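Outer membrane protein SusF (Bacteroides thetaiotaomicron, PDB 4FE9) binds starch at the bacterial cell surface through its carbohydrate-binding modules, ahead of transport into the periplasm for degradation. Local coordinates at residues G62-E74 and R111-T123. Numbering follows the deposited sequence. Where two conformers were deposited one is given.
Sequences GSKIAVNSLTLNE and RELKISINASAVT
Asn68 spreads its amide over two partners on strand 111-122: ND2 donates to Asn118 OD1 at 2.9 Å, nearly straight at 175°, and to Ser120 OG at 2.9 Å. Both acceptors lie in the Asn68 amide plane, while the Asn118 amide is turned 72° from it, leaving ND2 above the Asn118 carbonyl plane. With chi1 at -177°, the Asn118 amide swings beside its backbone carbonyl carbon and brings OD1 to Asn68; OD1 also accepts from Gln130 on strand 128-141. The main-chain N of Asn68 and of Ser69 both bond to Asn118 O, a classic beta bulge that slips the antiparallel register by one. One water joins Ser69 OG to Ser116 O; another links Thr71 OG1, Glu74 N and Lys114 O. On the other face, Leu70 and Leu72 run alongside Ile117 and Ile115, pointing the same way, with Leu72 CD2 3.5 Å from Ile115 CG1; this face turns toward strand 48-57 and helix 92-102. At the far end Asn73 OD1 takes Lys114 N at 2.8 Å, head-on to the carbonyl, and ND2 weakly reaches Glu112 O. Losing both to an alanine here would probably strand Lys114 N without its acceptor and let the pairing fray. Lys114 NZ meets Glu74 OE1 in a salt bridge. In this N-terminal, probably Ig-like domain, far from the glycan pockets, hydrocarbon packs the inner face; the outer is mostly polar, apart from Ala66 against Val122.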
ATOM      1  N   GLY A  62     -40.975 -10.083  34.699  1.00 30.68           N
ATOM      2  CA  GLY A  62     -40.563  -9.193  35.790  1.00 29.63           C
ATOM      3  C   GLY A  62     -39.109  -8.732  35.685  1.00 28.56           C
ATOM      4  O   GLY A  62     -38.770  -7.632  36.136  1.00 28.98           O
ATOM      5  N   SER A  63     -38.282  -9.505  34.986  1.00 26.86           N
ATOM      6  CA  SER A  63     -36.886  -9.096  34.716  1.00 25.27           C
ATOM      7  C   SER A  63     -36.794  -7.797  33.895  1.00 23.92           C
ATOM      8  O   SER A  63     -37.431  -7.665  32.862  1.00 23.77           O
ATOM      9  CB  SER A  63     -36.149 -10.204  33.975  1.00 26.04           C
ATOM     10  OG  SER A  63     -36.251 -11.424  34.672  1.00 27.19           O
ATOM     11  N   LYS A  64     -35.843  -6.955  34.249  1.00 21.11           N
ATOM     12  CA  LYS A  64     -35.431  -5.862  33.394  1.00 19.52           C
ATOM     13  C   LYS A  64     -34.361  -6.346  32.424  1.00 17.55           C
ATOM     14  O   LYS A  64     -33.686  -7.327  32.685  1.00 15.36           O
ATOM     15  CB  LYS A  64     -34.851  -4.736  34.243  1.00 19.31           C
ATOM     16  CG  LYS A  64     -35.867  -3.745  34.731  1.00 19.67           C
ATOM     17  CD  LYS A  64     -35.146  -2.559  35.309  1.00 13.41           C
ATOM     18  CE  LYS A  64     -36.046  -1.736  36.145  1.00 15.01           C
ATOM     19  NZ  LYS A  64     -35.246  -0.696  36.836  1.00 18.05           N
ATOM     20  N   ILE A  65     -34.186  -5.614  31.326  1.00 16.57           N
ATOM     21  CA  ILE A  65     -33.153  -5.923  30.336  1.00 14.33           C
ATOM     22  C   ILE A  65     -32.091  -4.836  30.392  1.00 14.83           C
ATOM     23  O   ILE A  65     -32.410  -3.664  30.315  1.00 15.63           O
ATOM     24  CB  ILE A  65     -33.747  -5.975  28.909  1.00 15.08           C
ATOM     25  CG1 ILE A  65     -34.822  -7.087  28.793  1.00 15.93           C
ATOM     26  CG2 ILE A  65     -32.642  -6.137  27.857  1.00 12.98           C
ATOM     27  CD1 ILE A  65     -34.305  -8.501  29.080  1.00 17.90           C
ATOM     28  N   ALA A  66     -30.825  -5.237  30.552  1.00 14.88           N
ATOM     29  CA  ALA A  66     -29.702  -4.305  30.429  1.00 15.03           C
ATOM     30  C   ALA A  66     -28.887  -4.670  29.226  1.00 14.07           C
ATOM     31  O   ALA A  66     -28.604  -5.850  28.998  1.00 14.32           O
ATOM     32  CB  ALA A  66     -28.814  -4.348  31.691  1.00 15.19           C
ATOM     33  N   VAL A  67     -28.368  -3.663  28.537  1.00 13.14           N
ATOM     34  CA  VAL A  67     -27.570  -3.926  27.342  1.00 12.99           C
ATOM     35  C   VAL A  67     -26.118  -3.731  27.623  1.00 13.09           C
ATOM     36  O   VAL A  67     -25.706  -2.638  27.955  1.00 13.33           O
ATOM     37  CB  VAL A  67     -28.044  -3.056  26.098  1.00 12.28           C
ATOM     38  CG1 VAL A  67     -27.263  -3.424  24.853  1.00 10.13           C
ATOM     39  CG2 VAL A  67     -29.492  -3.274  25.851  1.00 12.96           C
ATOM     40  N   ASN A  68     -25.362  -4.839  27.638  1.00 13.96           N
ATOM     41  CA  ASN A  68     -23.917  -4.824  27.953  1.00 14.18           C
ATOM     42  C   ASN A  68     -23.104  -4.333  26.765  1.00 14.23           C
ATOM     43  O   ASN A  68     -22.042  -3.759  26.930  1.00 12.92           O
ATOM     44  CB  ASN A  68     -23.407  -6.253  28.320  1.00 14.51           C
ATOM     45  CG  ASN A  68     -24.207  -6.882  29.402  1.00 17.28           C
ATOM     46  OD1 ASN A  68     -24.557  -6.219  30.387  1.00 24.71           O
ATOM     47  ND2 ASN A  68     -24.663  -8.110  29.163  1.00 21.66           N
ATOM     48  N   SER A  69     -23.538  -4.663  25.559  1.00 13.69           N
ATOM     49  CA  SER A  69     -22.887  -4.068  24.382  1.00 14.91           C
ATOM     50  C   SER A  69     -23.745  -4.204  23.147  1.00 13.77           C
ATOM     51  O   SER A  69     -24.614  -5.055  23.109  1.00 13.34           O
ATOM     52  CB  SER A  69     -21.502  -4.676  24.157  1.00 14.51           C
ATOM     53  OG  SER A  69     -21.591  -6.003  23.695  1.00 21.20           O
ATOM     54  N   LEU A  70     -23.711  -3.180  22.299  1.00 13.26           N
ATOM     55  CA  LEU A  70     -24.345  -3.266  20.982  1.00 12.92           C
ATOM     56  C   LEU A  70     -23.321  -2.921  19.930  1.00 13.32           C
ATOM     57  O   LEU A  70     -22.760  -1.831  19.941  1.00 15.29           O
ATOM     58  CB  LEU A  70     -25.519  -2.304  20.904  1.00 12.24           C
ATOM     59  CG  LEU A  70     -26.336  -2.306  19.605  1.00 14.29           C
ATOM     60  CD1 LEU A  70     -27.752  -1.844  19.841  1.00 15.82           C
ATOM     61  CD2 LEU A  70     -25.671  -1.410  18.610  1.00 18.05           C
ATOM     62  N   THR A  71     -22.939  -3.891  19.132  1.00 13.76           N
ATOM     63  CA  THR A  71     -21.873  -3.655  18.195  1.00 15.06           C
ATOM     64  C   THR A  71     -22.357  -3.796  16.752  1.00 14.15           C
ATOM     65  O   THR A  71     -23.377  -4.400  16.508  1.00 15.14           O
ATOM     66  CB  THR A  71     -20.653  -4.565  18.467  1.00 13.93           C
ATOM     67  OG1 THR A  71     -20.951  -5.897  18.078  1.00 20.40           O
ATOM     68  CG2 THR A  71     -20.302  -4.564  19.902  1.00 17.80           C
ATOM     69  N   LEU A  72     -21.698  -3.104  15.828  1.00 14.08           N
ATOM     70  CA  LEU A  72     -22.007  -3.244  14.397  1.00 14.49           C
ATOM     71  C   LEU A  72     -20.776  -3.780  13.669  1.00 15.47           C
ATOM     72  O   LEU A  72     -19.644  -3.413  14.012  1.00 12.27           O
ATOM     73  CB  LEU A  72     -22.441  -1.892  13.800  1.00 14.33           C
ATOM     74  CG  LEU A  72     -23.607  -1.219  14.526  1.00 17.41           C
ATOM     75  CD1 LEU A  72     -23.637   0.271  14.264  1.00 19.26           C
ATOM     76  CD2 LEU A  72     -24.942  -1.879  14.139  1.00 20.91           C
ATOM     77  N   ASN A  73     -20.987  -4.808  12.846  1.00 14.45           N
ATOM     78  CA  ASN A  73     -19.883  -5.510  12.210  1.00 17.88           C
ATOM     79  C   ASN A  73     -18.715  -5.780  13.178  1.00 19.26           C
ATOM     80  O   ASN A  73     -17.564  -5.482  12.882  1.00 19.09           O
ATOM     81  CB  ASN A  73     -19.403  -4.744  10.970  1.00 16.05           C
ATOM     82  CG  ASN A  73     -20.472  -4.674   9.873  1.00 19.41           C
ATOM     83  OD1 ASN A  73     -21.591  -5.178  10.042  1.00 13.67           O
ATOM     84  ND2 ASN A  73     -20.149  -4.008   8.774  1.00 18.41           N
ATOM     85  N   GLU A  74     -19.049  -6.261  14.364  1.00 21.92           N
ATOM     86  CA  GLU A  74     -18.054  -6.838  15.286  1.00 25.66           C
ATOM     87  C   GLU A  74     -17.253  -5.841  16.138  1.00 25.06           C
ATOM     88  O   GLU A  74     -16.913  -6.144  17.270  1.00 27.41           O
ATOM     89  CB  GLU A  74     -17.105  -7.799  14.561  1.00 25.84           C
ATOM     90  CG  GLU A  74     -16.966  -9.154  15.264  1.00 34.04           C
ATOM     91  CD  GLU A  74     -17.735 -10.275  14.555  1.00 54.67           C
ATOM     92  OE1 GLU A  74     -17.741 -10.283  13.295  1.00 58.92           O
ATOM     93  OE2 GLU A  74     -18.300 -11.167  15.256  1.00 58.42           O
ATOM     94  N   ARG A 111     -24.899  -1.273   1.994  1.00 10.70           N
ATOM     95  CA  ARG A 111     -23.921  -1.859   2.927  1.00 10.25           C
ATOM     96  C   ARG A 111     -24.644  -2.710   3.960  1.00 11.10           C
ATOM     97  O   ARG A 111     -25.581  -2.256   4.600  1.00 10.26           O
ATOM     98  CB  ARG A 111     -23.134  -0.749   3.669  1.00 10.00           C
ATOM     99  CG  ARG A 111     -22.347   0.172   2.745  1.00  7.49           C
ATOM    100  CD  ARG A 111     -21.230  -0.591   2.048  1.00  9.06           C
ATOM    101  NE  ARG A 111     -20.298   0.355   1.434  1.00 12.11           N
ATOM    102  CZ  ARG A 111     -19.356   0.017   0.562  1.00 15.62           C
ATOM    103  NH1 ARG A 111     -19.246  -1.257   0.145  1.00  8.84           N
ATOM    104  NH2 ARG A 111     -18.513   0.954   0.107  1.00 13.06           N
ATOM    105  N   GLU A 112     -24.149  -3.906   4.172  1.00 11.69           N
ATOM    106  CA  GLU A 112     -24.674  -4.751   5.219  1.00 14.40           C
ATOM    107  C   GLU A 112     -24.098  -4.389   6.620  1.00 14.60           C
ATOM    108  O   GLU A 112     -22.895  -4.165   6.786  1.00 12.32           O
ATOM    109  CB  GLU A 112     -24.370  -6.196   4.917  1.00 14.81           C
ATOM    110  CG  GLU A 112     -24.752  -7.107   6.041  1.00 21.24           C
ATOM    111  CD  GLU A 112     -25.206  -8.468   5.536  1.00 43.57           C
ATOM    112  OE1 GLU A 112     -24.651  -8.926   4.504  1.00 43.75           O
ATOM    113  OE2 GLU A 112     -26.172  -9.032   6.118  1.00 47.27           O
ATOM    114  N   LEU A 113     -24.984  -4.363   7.608  1.00 14.88           N
ATOM    115  CA  LEU A 113     -24.602  -4.200   8.984  1.00 14.91           C
ATOM    116  C   LEU A 113     -25.121  -5.403   9.790  1.00 15.52           C
ATOM    117  O   LEU A 113     -26.323  -5.605   9.900  1.00 15.68           O
ATOM    118  CB  LEU A 113     -25.218  -2.938   9.538  1.00 14.47           C
ATOM    119  CG  LEU A 113     -24.849  -1.618   8.856  1.00 17.01           C
ATOM    120  CD1 LEU A 113     -25.781  -0.502   9.322  1.00 19.32           C
ATOM    121  CD2 LEU A 113     -23.380  -1.291   9.181  1.00 12.22           C
ATOM    122  N   LYS A 114     -24.202  -6.088  10.452  1.00 14.52           N
ATOM    123  CA  LYS A 114     -24.519  -7.145  11.355  1.00 15.16           C
ATOM    124  C   LYS A 114     -24.521  -6.597  12.801  1.00 14.11           C
ATOM    125  O   LYS A 114     -23.589  -5.931  13.216  1.00 15.56           O
ATOM    126  CB  LYS A 114     -23.510  -8.278  11.154  1.00 14.17           C
ATOM    127  CG  LYS A 114     -23.610  -9.438  12.110  1.00 21.98           C
ATOM    128  CD  LYS A 114     -22.621 -10.561  11.678  1.00 33.41           C
ATOM    129  CE  LYS A 114     -21.612 -10.907  12.792  1.00 40.76           C
ATOM    130  NZ  LYS A 114     -20.523  -9.879  12.918  1.00 49.96           N
ATOM    131  N   ILE A 115     -25.680  -6.678  13.441  1.00 12.75           N
ATOM    132  CA  ILE A 115     -25.897  -6.107  14.774  1.00 12.82           C
ATOM    133  C   ILE A 115     -25.837  -7.192  15.824  1.00 13.21           C
ATOM    134  O   ILE A 115     -26.545  -8.196  15.738  1.00 12.93           O
ATOM    135  CB  ILE A 115     -27.243  -5.426  14.860  1.00 11.79           C
ATOM    136  CG1 ILE A 115     -27.373  -4.411  13.725  1.00 11.47           C
ATOM    137  CG2 ILE A 115     -27.418  -4.751  16.199  1.00 14.36           C
ATOM    138  CD1 ILE A 115     -28.740  -3.929  13.512  1.00 10.15           C
ATOM    139  N   SER A 116     -24.920  -7.040  16.758  1.00 12.64           N
ATOM    140  CA  SER A 116     -24.745  -8.000  17.846  0.50 12.42           C
ATOM    141  C   SER A 116     -25.090  -7.323  19.161  1.00 12.58           C
ATOM    142  O   SER A 116     -24.384  -6.394  19.569  1.00 12.58           O
ATOM    143  CB  SER A 116     -23.279  -8.449  17.889  0.50 12.97           C
ATOM    144  OG  SER A 116     -23.134  -9.683  18.550  0.50 12.91           O
ATOM    145  N   ILE A 117     -26.182  -7.753  19.809  1.00 11.45           N
ATOM    146  CA  ILE A 117     -26.581  -7.200  21.113  1.00 12.00           C
ATOM    147  C   ILE A 117     -26.324  -8.192  22.243  1.00 13.01           C
ATOM    148  O   ILE A 117     -26.742  -9.350  22.170  1.00 12.59           O
ATOM    149  CB  ILE A 117     -28.058  -6.803  21.152  1.00 12.96           C
ATOM    150  CG1 ILE A 117     -28.374  -5.793  20.034  1.00 14.25           C
ATOM    151  CG2 ILE A 117     -28.385  -6.175  22.504  1.00  9.74           C
ATOM    152  CD1 ILE A 117     -29.841  -5.486  19.882  1.00 18.05           C
ATOM    153  N   ASN A 118     -25.468  -7.806  23.164  1.00 12.59           N
ATOM    154  CA  ASN A 118     -25.172  -8.635  24.328  1.00 13.08           C
ATOM    155  C   ASN A 118     -25.971  -8.067  25.501  1.00 13.27           C
ATOM    156  O   ASN A 118     -25.739  -6.910  25.926  1.00 12.28           O
ATOM    157  CB  ASN A 118     -23.648  -8.594  24.618  1.00 13.59           C
ATOM    158  CG  ASN A 118     -23.237  -9.482  25.779  1.00 17.26           C
ATOM    159  OD1 ASN A 118     -23.928  -9.563  26.822  1.00 20.05           O
ATOM    160  ND2 ASN A 118     -22.071 -10.074  25.656  1.00 20.36           N
ATOM    161  N   ALA A 119     -27.048  -8.761  25.877  1.00 11.69           N
ATOM    162  CA  ALA A 119     -27.909  -8.265  26.933  1.00 10.92           C
ATOM    163  C   ALA A 119     -27.877  -9.171  28.179  1.00 11.87           C
ATOM    164  O   ALA A 119     -27.503 -10.347  28.100  1.00 11.04           O
ATOM    165  CB  ALA A 119     -29.356  -8.111  26.419  1.00 11.14           C
ATOM    166  N   SER A 120     -28.348  -8.619  29.302  1.00 11.77           N
ATOM    167  CA  SER A 120     -28.564  -9.384  30.532  1.00 11.99           C
ATOM    168  C   SER A 120     -29.929  -9.105  31.104  1.00 10.00           C
ATOM    169  O   SER A 120     -30.504  -8.035  30.889  1.00 10.35           O
ATOM    170  CB  SER A 120     -27.491  -9.049  31.579  1.00 12.06           C
ATOM    171  OG  SER A 120     -26.235  -9.542  31.171  1.00 16.90           O
ATOM    172  N   ALA A 121     -30.465 -10.074  31.821  1.00 10.29           N
ATOM    173  CA  ALA A 121     -31.713  -9.884  32.559  1.00 10.83           C
ATOM    174  C   ALA A 121     -31.344  -9.402  33.959  1.00 11.47           C
ATOM    175  O   ALA A 121     -30.445  -9.935  34.561  1.00 12.50           O
ATOM    176  CB  ALA A 121     -32.467 -11.209  32.647  1.00 11.42           C
ATOM    177  N   VAL A 122     -32.084  -8.443  34.485  1.00 11.90           N
ATOM    178  CA  VAL A 122     -31.779  -7.885  35.782  1.00 13.54           C
ATOM    179  C   VAL A 122     -32.912  -8.176  36.811  1.00 14.14           C
ATOM    180  O   VAL A 122     -34.086  -7.964  36.531  1.00 14.24           O
ATOM    181  CB  VAL A 122     -31.499  -6.371  35.666  1.00 13.09           C
ATOM    182  CG1 VAL A 122     -31.189  -5.770  37.039  1.00 15.72           C
ATOM    183  CG2 VAL A 122     -30.286  -6.140  34.708  1.00 14.23           C
ATOM    184  N   THR A 123     -32.550  -8.810  37.917  1.00 15.35           N
ATOM    185  CA  THR A 123     -33.533  -9.253  38.921  1.00 16.15           C
ATOM    186  C   THR A 123     -33.847  -8.084  39.888  1.00 17.21           C
ATOM    187  O   THR A 123     -33.182  -7.061  39.850  1.00 17.35           O
ATOM    188  CB  THR A 123     -32.950 -10.403  39.770  1.00 16.24           C
ATOM    189  OG1 THR A 123     -31.925  -9.876  40.619  1.00 16.84           O
ATOM    190  CG2 THR A 123     -32.356 -11.480  38.891  1.00 15.29           C
TER
HETATM  191  O   HOH W   1     -22.359  -6.975  21.251  1.00 17.80           O
HETATM  192  O   HOH W   2     -21.597  -7.036  15.170  1.00 13.63           O